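Local coordinates for protein prolyl 4-hydroxylase (PDB 5C5T) that probably hydroxylates prolines in collagen-like sequences as a metal-dependent dioxygenase that uses 2-oxoglutarate, at residues Pro80-Phe90 and Gln125-Tyr136. Sequence-based numbering, arbitrary orientation.
Sequences PKSRNSEQTWF and QVARYKPGQYYY. With AKG (2-oxoglutaric acid), chain C.
In the double-stranded beta-helix (jelly-roll) fold of 2-oxoglutarate dioxygenases, edge strands 86-89 and 83-84 each pair with an inner strand. Strand 86-89 runs antiparallel to strand 125-129 in the larger sheet. Across the Lys130-Gln133 type II turn, the short, weakly bonded strand 83-84 lies antiparallel to 134-136 in the smaller sheet, with Arg83 and Tyr135 a non-hydrogen-bonded pair. One chain segment therefore borders both sheets beside the 2-oxoglutarate pocket. Glu86 with Arg128 and Thr88 with Val126 form hydrogen-bonded pairs.

Gln133 ties the turn to strand 86-89. Gln133 NE2 donates to the syn lone pair of Glu86 OE2 at 2.8 Å, nearly straight (167°). Carboxylate and amide are almost coplanar. The amide oxygen OE1 of Gln133 accepts from Lys130 N at 2.8 Å, so both ends of the amide are held and its rotation is fixed. Its NE2 also reaches Asn84 OD1, but weakly.

On the pocket side, Arg83 lays its aliphatic chain over one face of the Tyr135 ring. Arg83 CG sits above the ring centre of Tyr135, 3.8 Å from its centroid. With CG anti to the backbone N (chi1 -171°), the chain runs across the ring. Tyr135 also stacks with the zinc ligand His138, and Tyr135 CE2 lies 3.5 Å from C1 of 2-oxoglutarate. Ser85 CB covers a face of Tyr129, whose OH approaches 2-oxoglutarate O3. A water links that OH to Ser85 OG.

Farther along, Gln125 CB packs over the six-membered ring of Trp89, and Gln125 OE1 is hydrogen-bonded to Asn221 ND2, a residue of the 2-oxoglutarate site. Arg128 turns to Glu216 for its salt bridge. At the other end, Tyr134 OH donates to Pro80 O at 2.7 Å, from 39° above the carbonyl plane.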
ATOM      1  N   PRO A  80       5.515  15.965 -13.408  1.00 45.08           N
ATOM      2  CA  PRO A  80       6.625  15.187 -13.968  1.00 45.68           C
ATOM      3  C   PRO A  80       7.186  14.271 -12.899  1.00 48.96           C
ATOM      4  O   PRO A  80       7.346  13.050 -13.078  1.00 42.94           O
ATOM      5  CB  PRO A  80       7.632  16.261 -14.402  1.00 43.14           C
ATOM      6  CG  PRO A  80       7.005  17.613 -14.026  1.00 46.86           C
ATOM      7  CD  PRO A  80       5.943  17.316 -13.021  1.00 48.78           C
ATOM      8  N   LYS A  81       7.460  14.863 -11.748  1.00 49.32           N
ATOM      9  CA  LYS A  81       7.838  14.066 -10.605  1.00 48.75           C
ATOM     10  C   LYS A  81       6.656  13.247 -10.136  1.00 50.00           C
ATOM     11  O   LYS A  81       6.244  12.310 -10.820  1.00 53.78           O
ATOM     12  CB  LYS A  81       8.368  14.941  -9.484  1.00 52.43           C
ATOM     13  CG  LYS A  81       9.837  14.702  -9.195  1.00 52.24           C
ATOM     14  CD  LYS A  81      10.660  14.732 -10.453  1.00 48.04           C
ATOM     15  CE  LYS A  81      12.121  14.978 -10.128  1.00 52.35           C
ATOM     16  NZ  LYS A  81      12.819  15.593 -11.287  1.00 53.18           N
ATOM     17  N   SER A  82       6.080  13.642  -9.008  1.00 46.88           N
ATOM     18  CA  SER A  82       5.430  12.703  -8.099  1.00 42.98           C
ATOM     19  C   SER A  82       4.178  11.985  -8.623  1.00 39.27           C
ATOM     20  O   SER A  82       4.253  11.167  -9.560  1.00 32.33           O
ATOM     21  CB  SER A  82       5.087  13.428  -6.789  1.00 40.67           C
ATOM     22  OG  SER A  82       6.238  13.565  -5.963  1.00 48.59           O
ATOM     23  N   ARG A  83       3.042  12.256  -7.977  1.00 36.82           N
ATOM     24  CA  ARG A  83       1.883  11.390  -8.104  1.00 32.77           C
ATOM     25  C   ARG A  83       0.926  11.882  -9.172  1.00 34.58           C
ATOM     26  O   ARG A  83       0.530  13.057  -9.211  1.00 33.88           O
ATOM     27  CB  ARG A  83       1.155  11.278  -6.776  1.00 33.23           C
ATOM     28  CG  ARG A  83       0.054  10.226  -6.784  1.00 33.02           C
ATOM     29  CD  ARG A  83      -0.676  10.211  -5.459  1.00 31.82           C
ATOM     30  NE  ARG A  83      -1.364  11.484  -5.203  1.00 34.07           N
ATOM     31  CZ  ARG A  83      -1.888  11.829  -4.026  1.00 38.50           C
ATOM     32  NH1 ARG A  83      -1.787  10.996  -2.993  1.00 48.55           N
ATOM     33  NH2 ARG A  83      -2.505  13.006  -3.878  1.00 41.91           N
ATOM     34  N   ASN A  84       0.552  10.944 -10.027  1.00 27.17           N
ATOM     35  CA  ASN A  84      -0.308  11.193 -11.161  1.00 26.93           C
ATOM     36  C   ASN A  84      -1.296  10.040 -11.171  1.00 30.29           C
ATOM     37  O   ASN A  84      -1.054   9.031 -11.832  1.00 29.75           O
ATOM     38  CB  ASN A  84       0.523  11.247 -12.456  1.00 37.22           C
ATOM     39  CG  ASN A  84      -0.309  11.526 -13.682  1.00 39.88           C
ATOM     40  OD1 ASN A  84      -1.380  12.123 -13.596  1.00 40.89           O
ATOM     41  ND2 ASN A  84       0.189  11.096 -14.846  1.00 42.07           N
ATOM     42  N   SER A  85      -2.356  10.183 -10.369  1.00 20.90           N
ATOM     43  CA  SER A  85      -3.406   9.170 -10.154  1.00 17.83           C
ATOM     44  C   SER A  85      -4.647   9.882  -9.587  1.00 19.04           C
ATOM     45  O   SER A  85      -4.593  11.072  -9.257  1.00 22.96           O
ATOM     46  CB  SER A  85      -2.963   8.062  -9.198  1.00 16.89           C
ATOM     47  OG  SER A  85      -2.728   8.586  -7.904  1.00 19.36           O
ATOM     48  N   GLU A  86      -5.753   9.150  -9.528  1.00 18.57           N
ATOM     49  CA  GLU A  86      -7.013   9.599  -8.908  1.00 16.07           C
ATOM     50  C   GLU A  86      -7.144   8.819  -7.611  1.00 14.82           C
ATOM     51  O   GLU A  86      -6.672   7.691  -7.556  1.00 17.15           O
ATOM     52  CB  GLU A  86      -8.187   9.304  -9.837  1.00 26.16           C
ATOM     53  CG  GLU A  86      -8.168  10.109 -11.111  1.00 28.16           C
ATOM     54  CD  GLU A  86      -7.119   9.631 -12.091  1.00 37.55           C
ATOM     55  OE1 GLU A  86      -7.087   8.406 -12.429  1.00 36.47           O
ATOM     56  OE2 GLU A  86      -6.323  10.501 -12.522  1.00 42.94           O
ATOM     57  N   GLN A  87      -7.708   9.432  -6.570  1.00 17.14           N
ATOM     58  CA  GLN A  87      -7.873   8.774  -5.272  1.00 14.11           C
ATOM     59  C   GLN A  87      -9.215   9.022  -4.590  1.00 13.62           C
ATOM     60  O   GLN A  87      -9.842  10.064  -4.760  1.00 15.33           O
ATOM     61  CB  GLN A  87      -6.785   9.212  -4.302  1.00 15.02           C
ATOM     62  CG  GLN A  87      -5.365   9.027  -4.819  1.00 14.68           C
ATOM     63  CD  GLN A  87      -4.778  10.347  -5.211  1.00 32.69           C
ATOM     64  OE1 GLN A  87      -4.850  11.308  -4.446  1.00 38.99           O
ATOM     65  NE2 GLN A  87      -4.223  10.421  -6.412  1.00 29.49           N
ATOM     66  N   THR A  88      -9.644   8.069  -3.772  1.00 11.54           N
ATOM     67  CA  THR A  88     -10.714   8.329  -2.831  1.00 12.92           C
ATOM     68  C   THR A  88     -10.435   7.652  -1.492  1.00 11.99           C
ATOM     69  O   THR A  88      -9.563   6.770  -1.402  1.00 15.28           O
ATOM     70  CB  THR A  88     -12.081   7.895  -3.413  1.00 13.82           C
ATOM     71  OG1 THR A  88     -13.131   8.349  -2.566  1.00 16.86           O
ATOM     72  CG2 THR A  88     -12.181   6.362  -3.620  1.00 17.26           C
ATOM     73  N   TRP A  89     -11.095   8.139  -0.446  1.00 12.93           N
ATOM     74  CA  TRP A  89     -10.938   7.620   0.924  1.00 14.70           C
ATOM     75  C   TRP A  89     -12.201   7.001   1.498  1.00 14.69           C
ATOM     76  O   TRP A  89     -13.281   7.515   1.284  1.00 14.83           O
ATOM     77  CB  TRP A  89     -10.512   8.718   1.892  1.00 14.13           C
ATOM     78  CG  TRP A  89      -9.205   9.370   1.564  1.00 17.92           C
ATOM     79  CD1 TRP A  89      -9.027  10.502   0.826  1.00 22.05           C
ATOM     80  CD2 TRP A  89      -7.886   8.979   2.036  1.00 16.38           C
ATOM     81  NE1 TRP A  89      -7.684  10.839   0.793  1.00 28.60           N
ATOM     82  CE2 TRP A  89      -6.966   9.910   1.508  1.00 27.65           C
ATOM     83  CE3 TRP A  89      -7.405   7.954   2.841  1.00 14.08           C
ATOM     84  CZ2 TRP A  89      -5.590   9.815   1.746  1.00 23.27           C
ATOM     85  CZ3 TRP A  89      -6.024   7.862   3.084  1.00 15.95           C
ATOM     86  CH2 TRP A  89      -5.150   8.795   2.560  1.00 20.82           C
ATOM     87  N   PHE A  90     -12.029   5.952   2.301  1.00 11.64           N
ATOM     88  CA  PHE A  90     -13.138   5.268   2.968  1.00 11.86           C
ATOM     89  C   PHE A  90     -13.090   5.530   4.461  1.00 15.63           C
ATOM     90  O   PHE A  90     -12.005   5.486   5.088  1.00 13.18           O
ATOM     91  CB  PHE A  90     -13.070   3.761   2.709  1.00 12.87           C
ATOM     92  CG  PHE A  90     -13.487   3.362   1.326  1.00 11.90           C
ATOM     93  CD1 PHE A  90     -12.615   3.483   0.286  1.00 10.68           C
ATOM     94  CD2 PHE A  90     -14.760   2.895   1.052  1.00 11.90           C
ATOM     95  CE1 PHE A  90     -12.973   3.179  -0.997  1.00 10.59           C
ATOM     96  CE2 PHE A  90     -15.126   2.533  -0.262  1.00 13.32           C
ATOM     97  CZ  PHE A  90     -14.213   2.684  -1.291  1.00 13.03           C
ATOM     98  N   GLN A 125      -7.310   4.228   1.494  1.00 10.26           N
ATOM     99  CA  GLN A 125      -7.334   4.958   0.240  1.00 10.75           C
ATOM    100  C   GLN A 125      -7.423   3.967  -0.912  1.00 12.88           C
ATOM    101  O   GLN A 125      -6.711   2.940  -0.926  1.00 12.57           O
ATOM    102  CB  GLN A 125      -6.086   5.798   0.079  1.00 11.54           C
ATOM    103  CG  GLN A 125      -6.006   6.641  -1.178  1.00 14.82           C
ATOM    104  CD  GLN A 125      -4.576   7.026  -1.484  1.00 14.69           C
ATOM    105  OE1 GLN A 125      -3.809   6.221  -2.007  1.00 15.40           O
ATOM    106  NE2 GLN A 125      -4.215   8.259  -1.176  1.00 20.28           N
ATOM    107  N   VAL A 126      -8.308   4.236  -1.880  1.00 11.59           N
ATOM    108  CA  VAL A 126      -8.279   3.497  -3.152  1.00 10.20           C
ATOM    109  C   VAL A 126      -7.803   4.463  -4.247  1.00  9.39           C
ATOM    110  O   VAL A 126      -8.292   5.597  -4.340  1.00 11.58           O
ATOM    111  CB  VAL A 126      -9.671   2.858  -3.478  1.00 12.19           C
ATOM    112  CG1 VAL A 126      -9.726   2.307  -4.922  1.00 10.18           C
ATOM    113  CG2 VAL A 126     -10.015   1.765  -2.419  1.00 13.41           C
ATOM    114  N   ALA A 127      -6.821   4.036  -5.053  1.00  9.15           N
ATOM    115  CA  ALA A 127      -6.275   4.862  -6.095  1.00  9.26           C
ATOM    116  C   ALA A 127      -6.309   4.153  -7.433  1.00 11.24           C
ATOM    117  O   ALA A 127      -6.180   2.932  -7.492  1.00 12.01           O
ATOM    118  CB  ALA A 127      -4.793   5.248  -5.775  1.00  9.92           C
ATOM    119  N   ARG A 128      -6.399   4.947  -8.497  1.00 12.88           N
ATOM    120  CA  ARG A 128      -6.490   4.430  -9.863  1.00 12.63           C
ATOM    121  C   ARG A 128      -5.512   5.131 -10.783  1.00 14.12           C
ATOM    122  O   ARG A 128      -5.318   6.348 -10.704  1.00 17.03           O
ATOM    123  CB  ARG A 128      -7.911   4.606 -10.416  1.00 14.35           C
ATOM    124  CG  ARG A 128      -8.062   4.187 -11.914  1.00 19.38           C
ATOM    125  CD  ARG A 128      -9.546   3.979 -12.250  1.00 23.89           C
ATOM    126  NE  ARG A 128      -9.777   3.503 -13.624  1.00 24.62           N
ATOM    127  CZ  ARG A 128      -9.949   4.322 -14.653  1.00 28.74           C
ATOM    128  NH1 ARG A 128      -9.867   5.637 -14.477  1.00 30.28           N
ATOM    129  NH2 ARG A 128     -10.175   3.826 -15.866  1.00 34.40           N
ATOM    130  N   TYR A 129      -4.901   4.323 -11.648  1.00 11.60           N
ATOM    131  CA  TYR A 129      -3.998   4.749 -12.690  1.00 13.92           C
ATOM    132  C   TYR A 129      -4.551   4.390 -14.079  1.00 14.78           C
ATOM    133  O   TYR A 129      -4.789   3.206 -14.373  1.00 16.52           O
ATOM    134  CB  TYR A 129      -2.647   4.072 -12.557  1.00 13.94           C
ATOM    135  CG  TYR A 129      -1.915   4.241 -11.268  1.00  9.80           C
ATOM    136  CD1 TYR A 129      -1.026   5.264 -11.074  1.00 14.48           C
ATOM    137  CD2 TYR A 129      -2.116   3.347 -10.230  1.00 12.74           C
ATOM    138  CE1 TYR A 129      -0.325   5.399  -9.875  1.00 13.32           C
ATOM    139  CE2 TYR A 129      -1.412   3.461  -9.039  1.00 11.65           C
ATOM    140  CZ  TYR A 129      -0.529   4.494  -8.876  1.00 13.10           C
ATOM    141  OH  TYR A 129       0.156   4.613  -7.703  1.00 15.30           O
ATOM    142  N   LYS A 130      -4.743   5.418 -14.901  1.00 14.27           N
ATOM    143  CA  LYS A 130      -4.979   5.258 -16.319  1.00 21.29           C
ATOM    144  C   LYS A 130      -3.684   5.117 -17.110  1.00 22.06           C
ATOM    145  O   LYS A 130      -2.588   5.408 -16.621  1.00 17.32           O
ATOM    146  CB  LYS A 130      -5.746   6.473 -16.829  1.00 24.74           C
ATOM    147  CG  LYS A 130      -7.100   6.604 -16.269  1.00 24.38           C
ATOM    148  CD  LYS A 130      -7.791   7.854 -16.823  1.00 32.27           C
ATOM    149  CE  LYS A 130      -8.122   7.694 -18.310  1.00 35.71           C
ATOM    150  NZ  LYS A 130      -8.058   8.980 -19.077  1.00 39.09           N
ATOM    151  N   PRO A 131      -3.782   4.657 -18.364  1.00 22.05           N
ATOM    152  CA  PRO A 131      -2.547   4.638 -19.140  1.00 17.80           C
ATOM    153  C   PRO A 131      -1.791   5.992 -19.100  1.00 17.80           C
ATOM    154  O   PRO A 131      -2.379   7.050 -19.243  1.00 20.84           O
ATOM    155  CB  PRO A 131      -3.063   4.308 -20.544  1.00 16.38           C
ATOM    156  CG  PRO A 131      -4.156   3.391 -20.276  1.00 18.18           C
ATOM    157  CD  PRO A 131      -4.897   4.110 -19.157  1.00 24.25           C
ATOM    158  N   GLY A 132      -0.495   5.946 -18.856  1.00 16.87           N
ATOM    159  CA  GLY A 132       0.311   7.134 -18.763  1.00 18.03           C
ATOM    160  C   GLY A 132       0.519   7.590 -17.326  1.00 22.33           C
ATOM    161  O   GLY A 132       1.369   8.465 -17.072  1.00 21.99           O
ATOM    162  N   GLN A 133      -0.278   7.032 -16.406  1.00 22.80           N
ATOM    163  CA  GLN A 133      -0.254   7.472 -15.011  1.00 20.06           C
ATOM    164  C   GLN A 133       0.711   6.602 -14.190  1.00 18.10           C
ATOM    165  O   GLN A 133       1.000   5.453 -14.530  1.00 16.93           O
ATOM    166  CB  GLN A 133      -1.665   7.476 -14.425  1.00 21.16           C
ATOM    167  CG  GLN A 133      -2.528   8.558 -15.067  1.00 20.64           C
ATOM    168  CD  GLN A 133      -3.775   8.866 -14.312  1.00 20.58           C
ATOM    169  OE1 GLN A 133      -4.523   7.992 -13.948  1.00 22.31           O
ATOM    170  NE2 GLN A 133      -4.006  10.142 -14.060  1.00 38.34           N
ATOM    171  N   TYR A 134       1.236   7.203 -13.126  1.00 17.89           N
ATOM    172  CA  TYR A 134       2.372   6.643 -12.402  1.00 17.07           C
ATOM    173  C   TYR A 134       2.533   7.399 -11.094  1.00 17.24           C
ATOM    174  O   TYR A 134       1.868   8.385 -10.883  1.00 17.40           O
ATOM    175  CB  TYR A 134       3.669   6.754 -13.204  1.00 19.20           C
ATOM    176  CG  TYR A 134       4.096   8.162 -13.510  1.00 18.82           C
ATOM    177  CD1 TYR A 134       3.558   8.860 -14.608  1.00 18.51           C
ATOM    178  CD2 TYR A 134       4.999   8.822 -12.680  1.00 20.86           C
ATOM    179  CE1 TYR A 134       3.955  10.147 -14.890  1.00 21.45           C
ATOM    180  CE2 TYR A 134       5.389  10.110 -12.961  1.00 25.15           C
ATOM    181  CZ  TYR A 134       4.861  10.761 -14.062  1.00 25.70           C
ATOM    182  OH  TYR A 134       5.234  12.048 -14.357  1.00 31.50           O
ATOM    183  N   TYR A 135       3.413   6.900 -10.225  1.00 18.71           N
ATOM    184  CA  TYR A 135       3.738   7.542  -8.927  1.00 11.63           C
ATOM    185  C   TYR A 135       5.264   7.484  -8.797  1.00 16.03           C
ATOM    186  O   TYR A 135       5.808   6.416  -8.502  1.00 18.14           O
ATOM    187  CB  TYR A 135       3.037   6.820  -7.751  1.00 13.31           C
ATOM    188  CG  TYR A 135       2.960   7.583  -6.428  1.00 12.97           C
ATOM    189  CD1 TYR A 135       3.773   8.692  -6.154  1.00 14.19           C
ATOM    190  CD2 TYR A 135       2.059   7.165  -5.450  1.00 14.82           C
ATOM    191  CE1 TYR A 135       3.672   9.363  -4.946  1.00 17.05           C
ATOM    192  CE2 TYR A 135       1.966   7.821  -4.242  1.00 12.67           C
ATOM    193  CZ  TYR A 135       2.736   8.934  -4.000  1.00 13.44           C
ATOM    194  OH  TYR A 135       2.645   9.588  -2.789  1.00 19.43           O
ATOM    195  N   TYR A 136       5.949   8.615  -9.028  1.00 17.09           N
ATOM    196  CA  TYR A 136       7.419   8.705  -8.932  1.00 16.60           C
ATOM    197  C   TYR A 136       7.972   8.232  -7.590  1.00 15.23           C
ATOM    198  O   TYR A 136       7.288   8.333  -6.594  1.00 14.90           O
ATOM    199  CB  TYR A 136       7.872  10.139  -9.142  1.00 16.48           C
ATOM    200  CG  TYR A 136       9.360  10.365  -9.251  1.00 25.37           C
ATOM    201  CD1 TYR A 136      10.058   9.997 -10.396  1.00 30.09           C
ATOM    202  CD2 TYR A 136      10.060  10.993  -8.229  1.00 28.76           C
ATOM    203  CE1 TYR A 136      11.424  10.212 -10.501  1.00 29.72           C
ATOM    204  CE2 TYR A 136      11.423  11.228  -8.332  1.00 26.46           C
ATOM    205  CZ  TYR A 136      12.100  10.837  -9.478  1.00 33.55           C
ATOM    206  OH  TYR A 136      13.456  11.062  -9.610  1.00 44.46           O
TER
HETATM  207  C1  AKG C 301       1.427   4.742  -2.778  1.00 16.23           C
HETATM  208  O1  AKG C 301       0.208   4.972  -3.046  1.00 13.88           O
HETATM  209  O2  AKG C 301       1.952   5.336  -1.799  1.00 15.54           O
HETATM  210  C2  AKG C 301       2.246   3.873  -3.691  1.00 14.15           C
HETATM  211  O5  AKG C 301       3.441   3.916  -3.576  1.00 13.64           O
HETATM  212  C3  AKG C 301       1.552   2.983  -4.735  1.00 13.86           C
HETATM  213  C4  AKG C 301       2.528   2.107  -5.477  1.00 15.16           C
HETATM  214  C5  AKG C 301       1.936   1.526  -6.735  1.00 16.70           C
HETATM  215  O3  AKG C 301       0.982   2.113  -7.318  1.00 15.10           O
HETATM  216  O4  AKG C 301       2.397   0.432  -7.182  1.00 14.07           O
HETATM  217  O   HOH W   1      -1.583   6.631  -6.354  1.00 18.37           O